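Side-chain contacts in glutathione S-transferase (Bombyx mori, PDB 4E8H), which probably catalyses the conjugation of glutathione to electrophilic compounds, as a homodimeric delta/epsilon-type glutathione transferase of the silkworm: residues 13-16 with 17-20; 195-198 with 199-203; 110-113 with 114-118; 99-102 with 103-107. One frame throughout, in Å; residues are numbered along the deposited sequence.

Interaction 1: 13-16 with 17-20. With GSH (glutathione), chain F.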
loop_
_atom_site.group_PDB
_atom_site.type_symbol
_atom_site.label_atom_id
_atom_site.label_comp_id
_atom_site.label_asym_id
_atom_site.label_seq_id
_atom_site.Cartn_x
_atom_site.Cartn_y
_atom_site.Cartn_z
ATOM N N PRO B 13 1.738 20.795 -7.835
ATOM C CA PRO B 13 0.444 21.094 -7.200
ATOM C C PRO B 13 -0.745 20.157 -7.528
ATOM O O PRO B 13 -1.522 19.852 -6.621
ATOM C CB PRO B 13 0.153 22.535 -7.649
ATOM C CG PRO B 13 1.499 23.118 -7.904
ATOM C CD PRO B 13 2.333 21.995 -8.459
ATOM N N PRO B 14 -0.887 19.696 -8.796
ATOM C CA PRO B 14 -2.066 18.862 -9.073
ATOM C C PRO B 14 -1.931 17.377 -8.705
ATOM O O PRO B 14 -2.936 16.664 -8.682
ATOM C CB PRO B 14 -2.270 19.012 -10.590
ATOM C CG PRO B 14 -1.038 19.680 -11.126
ATOM C CD PRO B 14 -0.072 19.907 -10.009
ATOM N N SER B 15 -0.709 16.924 -8.426
ATOM C CA SER B 15 -0.434 15.515 -8.128
ATOM C C SER B 15 -1.194 14.999 -6.890
ATOM O O SER B 15 -0.989 15.511 -5.788
ATOM C CB SER B 15 1.074 15.314 -7.962
ATOM O OG SER B 15 1.374 14.082 -7.329
ATOM N N PRO B 16 -2.077 13.991 -7.071
ATOM C CA PRO B 16 -2.834 13.452 -5.931
ATOM C C PRO B 16 -1.991 13.017 -4.713
ATOM O O PRO B 16 -2.310 13.433 -3.596
ATOM C CB PRO B 16 -3.607 12.275 -6.539
ATOM C CG PRO B 16 -3.771 12.648 -7.971
ATOM C CD PRO B 16 -2.516 13.391 -8.347
ATOM N N PRO B 17 -0.928 12.199 -4.913
ATOM C CA PRO B 17 -0.110 11.842 -3.747
ATOM C C PRO B 17 0.571 13.033 -3.061
ATOM O O PRO B 17 0.659 13.048 -1.831
ATOM C CB PRO B 17 0.930 10.869 -4.324
ATOM C CG PRO B 17 0.931 11.117 -5.785
ATOM C CD PRO B 17 -0.479 11.474 -6.116
ATOM N N CYS B 18 1.038 14.016 -3.834
ATOM C CA CYS B 18 1.612 15.236 -3.256
ATOM C C CYS B 18 0.596 15.967 -2.376
ATOM O O CYS B 18 0.929 16.421 -1.280
ATOM C CB CYS B 18 2.147 16.166 -4.351
ATOM S SG CYS B 18 3.550 15.489 -5.279
ATOM N N ARG B 19 -0.644 16.050 -2.857
ATOM C CA ARG B 19 -1.723 16.732 -2.145
ATOM C C ARG B 19 -2.089 16.073 -0.810
ATOM O O ARG B 19 -2.385 16.770 0.161
ATOM C CB ARG B 19 -2.950 16.862 -3.049
ATOM C CG ARG B 19 -2.794 17.928 -4.133
ATOM C CD ARG B 19 -3.621 17.614 -5.372
ATOM N NE ARG B 19 -5.026 17.361 -5.063
ATOM C CZ ARG B 19 -5.916 16.893 -5.934
ATOM N NH1 ARG B 19 -5.558 16.622 -7.183
ATOM N NH2 ARG B 19 -7.170 16.691 -5.556
ATOM N N ALA B 20 -2.061 14.741 -0.763
ATOM C CA ALA B 20 -2.290 14.004 0.482
ATOM C C ALA B 20 -1.214 14.326 1.520
ATOM O O ALA B 20 -1.520 14.532 2.697
ATOM C CB ALA B 20 -2.353 12.503 0.216
HETATM N N1 GSH F . 2.429 5.385 -5.140
HETATM C CA1 GSH F . 3.152 6.638 -5.270
HETATM C C1 GSH F . 2.841 7.512 -4.088
HETATM O O11 GSH F . 1.794 7.334 -3.427
HETATM O O12 GSH F . 3.626 8.425 -3.747
HETATM C CB1 GSH F . 2.744 7.339 -6.565
HETATM C CG1 GSH F . 3.854 8.263 -7.065
HETATM C CD1 GSH F . 3.695 8.565 -8.541
HETATM O OE1 GSH F . 3.391 7.535 -9.455
HETATM N N2 GSH F . 3.861 9.832 -8.918
HETATM C CA2 GSH F . 3.837 10.227 -10.317
HETATM C C2 GSH F . 5.229 10.290 -10.869
HETATM O O2 GSH F . 6.283 10.656 -10.009
HETATM C CB2 GSH F . 3.171 11.591 -10.454
HETATM S SG2 GSH F . 1.425 11.572 -9.975
HETATM N N3 GSH F . 5.405 9.996 -12.159
HETATM C CA3 GSH F . 6.679 10.183 -12.837
HETATM C C3 GSH F . 7.557 8.952 -12.772
HETATM O O31 GSH F . 7.283 8.016 -11.989
HETATM O O32 GSH F . 8.572 8.850 -13.500
#
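Arg19 reaches back from the first turn of helix 16-27 and bonds the loop that leads into it. Its NH1 donates to Pro14 O at 3.0 Å, with an N-H...O angle of 158°. The oxygen sits at the edge of the guanidinium, in its plane. The donor, however, stands above the carbonyl plane of Pro14. CD of Arg19 passes 3.3 Å from Pro13 O; beyond it a bend at chi3 (53°) turns the guanidinium toward Pro14 O. NH2 has stronger partners outside the turn: a salt bridge to Asp205 and a hydrogen bond to Asn171. With an alanine here, Pro14 O would probably lose its side-chain donor and Asp205 its buried countercharge.

The helix opens with two backbone bonds, Arg19 N to Ser15 O (3.0 Å) and Ala20 N to Pro16 O (3.1 Å). Ser15 is the N-cap residue. This is the turn after the first strand of the thioredoxin-like domain, where delta-class transferases carry their catalytic serine. Here Ser15 and Pro17 line the glutathione pocket. Ser15 OG points anti to its own backbone nitrogen (chi1 164°) and lies 3.6 Å from the glutathione sulfur SG2. The same OG is 3.3 Å from Cys18 SG and touches Pro17 CG.

The rings of Pro16 and Pro17 run alongside each other. Pro16 CB and Pro17 CD are 3.3 Å apart, as the peptide link between the two rings requires. Pro17 CB faces glutathione O12 at 3.7 Å. Pro16 turns to Val167 on helix 160-174, while Cys18 packs on Ile58 and Pro59.

Interaction 2: 195-198 with 199-203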
loop_
_atom_site.group_PDB
_atom_site.type_symbol
_atom_site.label_atom_id
_atom_site.label_comp_id
_atom_site.label_asym_id
_atom_site.label_seq_id
_atom_site.Cartn_x
_atom_site.Cartn_y
_atom_site.Cartn_z
ATOM N N MET B 195 -13.386 19.469 8.407
ATOM C CA MET B 195 -12.217 19.177 9.232
ATOM C C MET B 195 -10.933 19.762 8.644
ATOM O O MET B 195 -10.045 20.190 9.384
ATOM C CB MET B 195 -12.051 17.665 9.414
ATOM C CG MET B 195 -13.095 17.017 10.313
ATOM S SD MET B 195 -13.030 17.607 12.018
ATOM C CE MET B 195 -11.527 16.826 12.602
ATOM N N LEU B 196 -10.847 19.785 7.316
ATOM C CA LEU B 196 -9.609 20.152 6.629
ATOM C C LEU B 196 -9.536 21.601 6.147
ATOM O O LEU B 196 -8.473 22.050 5.709
ATOM C CB LEU B 196 -9.337 19.190 5.464
ATOM C CG LEU B 196 -8.969 17.746 5.821
ATOM C CD1 LEU B 196 -8.964 16.873 4.575
ATOM C CD2 LEU B 196 -7.624 17.667 6.544
ATOM N N GLU B 197 -10.646 22.333 6.228
ATOM C CA GLU B 197 -10.666 23.738 5.794
ATOM C C GLU B 197 -9.723 24.667 6.574
ATOM O O GLU B 197 -9.167 25.596 5.984
ATOM C CB GLU B 197 -12.088 24.318 5.755
ATOM C CG GLU B 197 -12.974 23.785 4.622
ATOM C CD GLU B 197 -12.480 24.115 3.213
ATOM O OE1 GLU B 197 -11.421 24.764 3.046
ATOM O OE2 GLU B 197 -13.170 23.710 2.255
ATOM N N PRO B 198 -9.534 24.430 7.891
ATOM C CA PRO B 198 -8.509 25.237 8.559
ATOM C C PRO B 198 -7.087 24.773 8.221
ATOM O O PRO B 198 -6.117 25.372 8.690
ATOM C CB PRO B 198 -8.798 25.019 10.055
ATOM C CG PRO B 198 -10.116 24.300 10.124
ATOM C CD PRO B 198 -10.236 23.552 8.845
ATOM N N TYR B 199 -6.973 23.726 7.405
ATOM C CA TYR B 199 -5.674 23.144 7.070
ATOM C C TYR B 199 -5.380 23.122 5.567
ATOM O O TYR B 199 -4.704 22.219 5.066
ATOM C CB TYR B 199 -5.556 21.743 7.681
ATOM C CG TYR B 199 -5.694 21.730 9.189
ATOM C CD1 TYR B 199 -4.697 22.269 10.004
ATOM C CD2 TYR B 199 -6.821 21.182 9.803
ATOM C CE1 TYR B 199 -4.815 22.263 11.387
ATOM C CE2 TYR B 199 -6.950 21.170 11.190
ATOM C CZ TYR B 199 -5.941 21.712 11.974
ATOM O OH TYR B 199 -6.057 21.705 13.345
ATOM N N GLY B 200 -5.890 24.124 4.854
ATOM C CA GLY B 200 -5.555 24.327 3.448
ATOM C C GLY B 200 -6.274 23.438 2.449
ATOM O O GLY B 200 -5.749 23.176 1.364
ATOM N N TYR B 201 -7.478 22.990 2.798
ATOM C CA TYR B 201 -8.240 22.126 1.901
ATOM C C TYR B 201 -8.456 22.761 0.517
ATOM O O TYR B 201 -8.268 22.096 -0.503
ATOM C CB TYR B 201 -9.572 21.680 2.517
ATOM C CG TYR B 201 -10.382 20.840 1.560
ATOM C CD1 TYR B 201 -11.438 21.396 0.847
ATOM C CD2 TYR B 201 -10.060 19.502 1.330
ATOM C CE1 TYR B 201 -12.170 20.643 -0.049
ATOM C CE2 TYR B 201 -10.788 18.738 0.430
ATOM C CZ TYR B 201 -11.840 19.316 -0.259
ATOM O OH TYR B 201 -12.574 18.572 -1.152
ATOM N N ASP B 202 -8.845 24.038 0.488
ATOM C CA ASP B 202 -9.075 24.740 -0.781
ATOM C C ASP B 202 -7.790 24.990 -1.554
ATOM O O ASP B 202 -7.723 24.708 -2.751
ATOM C CB ASP B 202 -9.809 26.069 -0.577
ATOM C CG ASP B 202 -10.180 26.743 -1.899
ATOM O OD1 ASP B 202 -11.351 26.629 -2.317
ATOM O OD2 ASP B 202 -9.301 27.376 -2.527
ATOM N N GLU B 203 -6.780 25.532 -0.880
ATOM C CA GLU B 203 -5.537 25.906 -1.550
ATOM C C GLU B 203 -4.731 24.697 -2.038
ATOM O O GLU B 203 -3.985 24.806 -3.012
ATOM C CB GLU B 203 -4.685 26.837 -0.676
ATOM C CG GLU B 203 -4.239 26.247 0.650
ATOM C CD GLU B 203 -3.676 27.292 1.593
ATOM O OE1 GLU B 203 -4.418 27.739 2.494
ATOM O OE2 GLU B 203 -2.495 27.669 1.437
HETATM O O HOH W 1 -6.720 26.723 5.588
#
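The ring of Tyr199 has Pro198 CB over one face and Met195 O at its edge. That carbonyl oxygen lies in the ring plane, 3.4 Å from CD2. It therefore meets the C-H rim and not the pi cloud. CG of Tyr199 is anti to its carbonyl carbon (chi1 -59°), which swings the ring back beside the last turn of helix 183-196.

The second ring, Tyr201, meets the carboxylate of Glu197. The two planes are 84° apart, and OE2 comes to 3.2 Å from CD1 at an oblique angle. Glu197 gets there through a bend at chi2 (-63°), which brings the end of a chain that starts away from the turn back over it. Leu196 CB packs against Tyr201 CB at 3.9 Å.

A short turn joins helix 183-196 to helix 201-213. Leu196 O takes Tyr199 N at 2.8 Å and a weak bond from Tyr201 N. Gly200, with positive phi, is the N-cap of the second helix. A water oxygen 2.7 Å from Glu197 O lies 2.8 Å from Gly200 N and bridges the two. Tyr201 OH bonds Thr170, and Tyr199 and Leu196 pack on Val27 of helix 16-27.

One carbonyl serves two amides, one of them weakly, and a water supplies a link that the backbone does not make directly. The carboxylate of Glu197 lies close to the N-terminal end of helix 201-213, whose dipole may stabilise its negative charge a little. The like charge of Asp202, with OD1 5.7 Å from Glu197 OE1, would probably offset part of that benefit.

Interaction 3: 110-113 with 114-118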
loop_
_atom_site.group_PDB
_atom_site.type_symbol
_atom_site.label_atom_id
_atom_site.label_comp_id
_atom_site.label_asym_id
_atom_site.label_seq_id
_atom_site.Cartn_x
_atom_site.Cartn_y
_atom_site.Cartn_z
ATOM N N LEU B 110 -8.718 1.612 -4.458
ATOM C CA LEU B 110 -9.407 2.847 -4.848
ATOM C C LEU B 110 -8.608 3.706 -5.823
ATOM O O LEU B 110 -9.097 4.032 -6.907
ATOM C CB LEU B 110 -9.809 3.677 -3.618
ATOM C CG LEU B 110 -10.709 4.893 -3.884
ATOM C CD1 LEU B 110 -12.133 4.466 -4.240
ATOM C CD2 LEU B 110 -10.723 5.838 -2.693
ATOM N N TYR B 111 -7.390 4.075 -5.433
ATOM C CA TYR B 111 -6.569 4.950 -6.262
ATOM C C TYR B 111 -6.188 4.303 -7.591
ATOM O O TYR B 111 -6.191 4.967 -8.630
ATOM C CB TYR B 111 -5.318 5.421 -5.518
ATOM C CG TYR B 111 -4.574 6.497 -6.267
ATOM C CD1 TYR B 111 -5.116 7.775 -6.402
ATOM C CD2 TYR B 111 -3.340 6.236 -6.859
ATOM C CE1 TYR B 111 -4.447 8.767 -7.100
ATOM C CE2 TYR B 111 -2.657 7.226 -7.557
ATOM C CZ TYR B 111 -3.219 8.487 -7.675
ATOM O OH TYR B 111 -2.558 9.474 -8.365
ATOM N N LEU B 112 -5.865 3.013 -7.549
ATOM C CA LEU B 112 -5.524 2.258 -8.753
ATOM C C LEU B 112 -6.674 2.236 -9.761
ATOM O O LEU B 112 -6.464 2.484 -10.951
ATOM C CB LEU B 112 -5.098 0.829 -8.394
ATOM C CG LEU B 112 -4.864 -0.167 -9.537
ATOM C CD1 LEU B 112 -3.728 0.277 -10.461
ATOM C CD2 LEU B 112 -4.593 -1.555 -8.979
ATOM N N ARG B 113 -7.879 1.938 -9.276
ATOM C CA ARG B 113 -9.077 1.916 -10.121
ATOM C C ARG B 113 -9.452 3.310 -10.629
ATOM O O ARG B 113 -9.966 3.448 -11.742
ATOM C CB ARG B 113 -10.253 1.262 -9.389
ATOM C CG ARG B 113 -10.182 -0.262 -9.362
ATOM C CD ARG B 113 -10.983 -0.841 -8.206
ATOM N NE ARG B 113 -10.675 -2.253 -7.981
ATOM C CZ ARG B 113 -11.573 -3.235 -7.961
ATOM N NH1 ARG B 113 -12.862 -2.978 -8.141
ATOM N NH2 ARG B 113 -11.179 -4.483 -7.744
ATOM N N TYR B 114 -9.195 4.328 -9.806
ATOM C CA TYR B 114 -9.319 5.728 -10.220
ATOM C C TYR B 114 -8.384 6.015 -11.396
ATOM O O TYR B 114 -8.802 6.598 -12.399
ATOM C CB TYR B 114 -9.024 6.675 -9.044
ATOM C CG TYR B 114 -8.695 8.104 -9.448
ATOM C CD1 TYR B 114 -9.703 9.053 -9.611
ATOM C CD2 TYR B 114 -7.372 8.505 -9.661
ATOM C CE1 TYR B 114 -9.406 10.364 -9.982
ATOM C CE2 TYR B 114 -7.064 9.810 -10.037
ATOM C CZ TYR B 114 -8.086 10.734 -10.193
ATOM O OH TYR B 114 -7.792 12.028 -10.560
ATOM N N LEU B 115 -7.123 5.600 -11.260
ATOM C CA LEU B 115 -6.119 5.781 -12.312
ATOM C C LEU B 115 -6.499 5.070 -13.604
ATOM O O LEU B 115 -6.370 5.642 -14.685
ATOM C CB LEU B 115 -4.741 5.291 -11.857
ATOM C CG LEU B 115 -3.917 6.128 -10.878
ATOM C CD1 LEU B 115 -2.657 5.358 -10.511
ATOM C CD2 LEU B 115 -3.561 7.500 -11.450
ATOM N N ASN B 116 -6.961 3.827 -13.488
ATOM C CA ASN B 116 -7.339 3.031 -14.656
ATOM C C ASN B 116 -8.522 3.619 -15.425
ATOM O O ASN B 116 -8.571 3.543 -16.655
ATOM C CB ASN B 116 -7.610 1.576 -14.260
ATOM C CG ASN B 116 -6.345 0.829 -13.858
ATOM O OD1 ASN B 116 -5.227 1.294 -14.089
ATOM N ND2 ASN B 116 -6.522 -0.339 -13.255
ATOM N N LEU B 117 -9.462 4.213 -14.694
ATOM C CA LEU B 117 -10.603 4.893 -15.306
ATOM C C LEU B 117 -10.226 6.247 -15.922
ATOM O O LEU B 117 -10.535 6.506 -17.087
ATOM C CB LEU B 117 -11.751 5.060 -14.297
ATOM C CG LEU B 117 -13.007 5.845 -14.710
ATOM C CD1 LEU B 117 -13.659 5.285 -15.974
ATOM C CD2 LEU B 117 -14.011 5.886 -13.569
ATOM N N TYR B 118 -9.553 7.096 -15.149
ATOM C CA TYR B 118 -9.392 8.501 -15.535
ATOM C C TYR B 118 -8.142 8.866 -16.338
ATOM O O TYR B 118 -8.184 9.803 -17.138
ATOM C CB TYR B 118 -9.552 9.419 -14.320
ATOM C CG TYR B 118 -10.985 9.537 -13.851
ATOM C CD1 TYR B 118 -11.925 10.263 -14.587
ATOM C CD2 TYR B 118 -11.405 8.922 -12.673
ATOM C CE1 TYR B 118 -13.246 10.374 -14.159
ATOM C CE2 TYR B 118 -12.723 9.029 -12.234
ATOM C CZ TYR B 118 -13.637 9.753 -12.982
ATOM O OH TYR B 118 -14.940 9.858 -12.550
#
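Tyr114, Leu115, Asn116 and Leu117 donate their amides to the carbonyls of Leu110, Tyr111, Leu112 and Arg113 in regular alpha-helical i to i+4 bonds, 2.9 to 3.1 Å from N to O. Leu115 lies on one face of the Tyr111 ring. Its CG forms a CH-pi contact 4.1 Å from the ring centroid, 27° off the normal. CD1 reaches Tyr111 CE2 at 3.5 Å, and CD2 lies near the hydroxyl end. The ring planes of Tyr111 and Tyr114 are 23° from parallel, but the centroids are 5.7 Å apart, so there is little face-to-face stacking. Both rings have CG anti to the backbone nitrogen (chi1 -171° for Tyr111). A serine in place of Tyr111 would probably leave the branches of Leu115 without their aromatic face and open a gap beside Pro16 and Pro17.

Leu112 CD1 lies across the amide of Asn116, 4.0 Å from ND2. Leu112 also packs on Leu112 of the second subunit. Arg113 makes a salt bridge to Glu138 and bonds Lys135 O on helix 130-146. Tyr111 and Tyr114 face helix 160-174, and Tyr111 also touches helix 16-27 of the thioredoxin-like domain.

Interaction 4: 99-102 with 103-107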
loop_
_atom_site.group_PDB
_atom_site.type_symbol
_atom_site.label_atom_id
_atom_site.label_comp_id
_atom_site.label_asym_id
_atom_site.label_seq_id
_atom_site.Cartn_x
_atom_site.Cartn_y
_atom_site.Cartn_z
ATOM N N ILE B 99 -6.391 1.464 10.184
ATOM C CA ILE B 99 -5.849 2.545 9.361
ATOM C C ILE B 99 -4.959 1.973 8.261
ATOM O O ILE B 99 -5.066 2.382 7.103
ATOM C CB ILE B 99 -5.072 3.585 10.202
ATOM C CG1 ILE B 99 -6.006 4.251 11.212
ATOM C CG2 ILE B 99 -4.442 4.653 9.303
ATOM C CD1 ILE B 99 -5.290 4.913 12.358
ATOM N N ASP B 100 -4.102 1.016 8.617
ATOM C CA ASP B 100 -3.204 0.403 7.639
ATOM C C ASP B 100 -3.946 -0.322 6.523
ATOM O O ASP B 100 -3.536 -0.247 5.363
ATOM C CB ASP B 100 -2.176 -0.511 8.315
ATOM C CG ASP B 100 -1.080 0.274 9.019
ATOM O OD1 ASP B 100 -0.817 1.433 8.626
ATOM O OD2 ASP B 100 -0.481 -0.267 9.973
ATOM N N GLN B 101 -5.039 -1.004 6.869
ATOM C CA GLN B 101 -5.882 -1.648 5.861
ATOM C C GLN B 101 -6.519 -0.619 4.922
ATOM O O GLN B 101 -6.575 -0.840 3.710
ATOM C CB GLN B 101 -6.945 -2.545 6.509
ATOM C CG GLN B 101 -7.922 -3.194 5.520
ATOM C CD GLN B 101 -9.131 -2.320 5.226
ATOM O OE1 GLN B 101 -9.723 -1.738 6.135
ATOM N NE2 GLN B 101 -9.507 -2.230 3.954
ATOM N N ARG B 102 -6.993 0.495 5.480
ATOM C CA ARG B 102 -7.603 1.556 4.677
ATOM C C ARG B 102 -6.579 2.203 3.741
ATOM O O ARG B 102 -6.905 2.539 2.601
ATOM C CB ARG B 102 -8.286 2.612 5.558
ATOM C CG ARG B 102 -9.380 2.079 6.498
ATOM C CD ARG B 102 -10.588 1.502 5.754
ATOM N NE ARG B 102 -11.777 1.466 6.606
ATOM C CZ ARG B 102 -12.436 0.368 6.970
ATOM N NH1 ARG B 102 -12.053 -0.832 6.552
ATOM N NH2 ARG B 102 -13.503 0.478 7.751
ATOM N N LEU B 103 -5.343 2.358 4.222
ATOM C CA LEU B 103 -4.242 2.878 3.404
ATOM C C LEU B 103 -3.873 1.931 2.258
ATOM O O LEU B 103 -3.638 2.381 1.134
ATOM C CB LEU B 103 -3.013 3.196 4.267
ATOM C CG LEU B 103 -3.091 4.430 5.176
ATOM C CD1 LEU B 103 -1.949 4.435 6.185
ATOM C CD2 LEU B 103 -3.103 5.727 4.369
ATOM N N ASN B 104 -3.825 0.630 2.548
ATOM C CA ASN B 104 -3.633 -0.394 1.519
ATOM C C ASN B 104 -4.825 -0.479 0.560
ATOM O O ASN B 104 -4.644 -0.693 -0.643
ATOM C CB ASN B 104 -3.331 -1.762 2.145
ATOM C CG ASN B 104 -1.871 -1.914 2.564
ATOM O OD1 ASN B 104 -1.205 -2.877 2.185
ATOM N ND2 ASN B 104 -1.369 -0.963 3.348
ATOM N N PHE B 105 -6.036 -0.306 1.093
ATOM C CA PHE B 105 -7.241 -0.179 0.267
ATOM C C PHE B 105 -7.087 0.988 -0.703
ATOM O O PHE B 105 -7.329 0.842 -1.900
ATOM C CB PHE B 105 -8.488 0.014 1.144
ATOM C CG PHE B 105 -9.743 0.347 0.370
ATOM C CD1 PHE B 105 -10.454 -0.647 -0.300
ATOM C CD2 PHE B 105 -10.223 1.655 0.330
ATOM C CE1 PHE B 105 -11.616 -0.339 -1.009
ATOM C CE2 PHE B 105 -11.385 1.971 -0.376
ATOM C CZ PHE B 105 -12.082 0.973 -1.046
ATOM N N ASP B 106 -6.676 2.140 -0.178
ATOM C CA ASP B 106 -6.506 3.336 -0.993
ATOM C C ASP B 106 -5.492 3.107 -2.113
ATOM O O ASP B 106 -5.787 3.379 -3.274
ATOM C CB ASP B 106 -6.109 4.538 -0.128
ATOM C CG ASP B 106 -6.077 5.842 -0.912
ATOM O OD1 ASP B 106 -7.057 6.142 -1.631
ATOM O OD2 ASP B 106 -5.070 6.572 -0.802
ATOM N N LEU B 107 -4.316 2.588 -1.772
ATOM C CA LEU B 107 -3.275 2.359 -2.773
ATOM C C LEU B 107 -3.630 1.247 -3.765
ATOM O O LEU B 107 -3.590 1.456 -4.980
ATOM C CB LEU B 107 -1.918 2.072 -2.111
ATOM C CG LEU B 107 -0.740 1.703 -3.029
ATOM C CD1 LEU B 107 -0.519 2.738 -4.138
ATOM C CD2 LEU B 107 0.537 1.516 -2.221
#
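Asp100 O receives two donors from Asn104. The backbone N bonds it at 3.0 Å. The side-chain ND2 adds a weak bond, also 3.0 Å but bent to 125°. Asn104 CG stands anti to its carbonyl carbon (chi1 -81°), which folds the amide back along the helix to this oxygen. The shorter backbone bonds run beside it: Phe105 N to Gln101 O at 2.7 Å, and Asp106 N to Arg102 O at 2.8 Å.

The side chains of Gln101 and Phe105 leave the helix in a common direction. NE2 of Gln101 is 3.7 Å from Phe105 CB, with amide and ring planes 56° apart. The other end of that amide, OE1, lies close to Arg102 NH1, though the pair is too short to be read with confidence. Ile99 CG2 and Leu103 CD1 meet at 4.0 Å.

These turns belong to the first half of helix 93-124 of the all-helical domain. Asp106 forms a salt bridge with the glutathione-binding Arg72, against which Leu103 also packs, and bonds Thr164 of helix 160-174. Phe105 meets Phe146 of helix 130-146 edge-to-face. Gln101 packs on Trp69 of the second subunit, and Asn104 on its Leu107.

Overall arrangement
Along the chain the order is interaction 1, then 4, 3 and 2. Interaction 1 belongs to the N-terminal thioredoxin-like domain, where strand 7-11 gives way to helix 16-27. Interactions 4 and 3 share helix 93-124, their centres about 15 Å apart, and probable backbone hydrogen bonds join them. Interaction 3 touches interaction 1 where Tyr111 OH packs on Pro16 and Pro17, so the two domains meet beside the glutathione pocket. Interaction 2 turns helix 183-196 into helix 201-213; its centre lies about 14 Å from that of interaction 1 and about 24 Å from that of interaction 3. Interactions 3 and 4 reach the second subunit, tying the pocket's surroundings to the dimer interface.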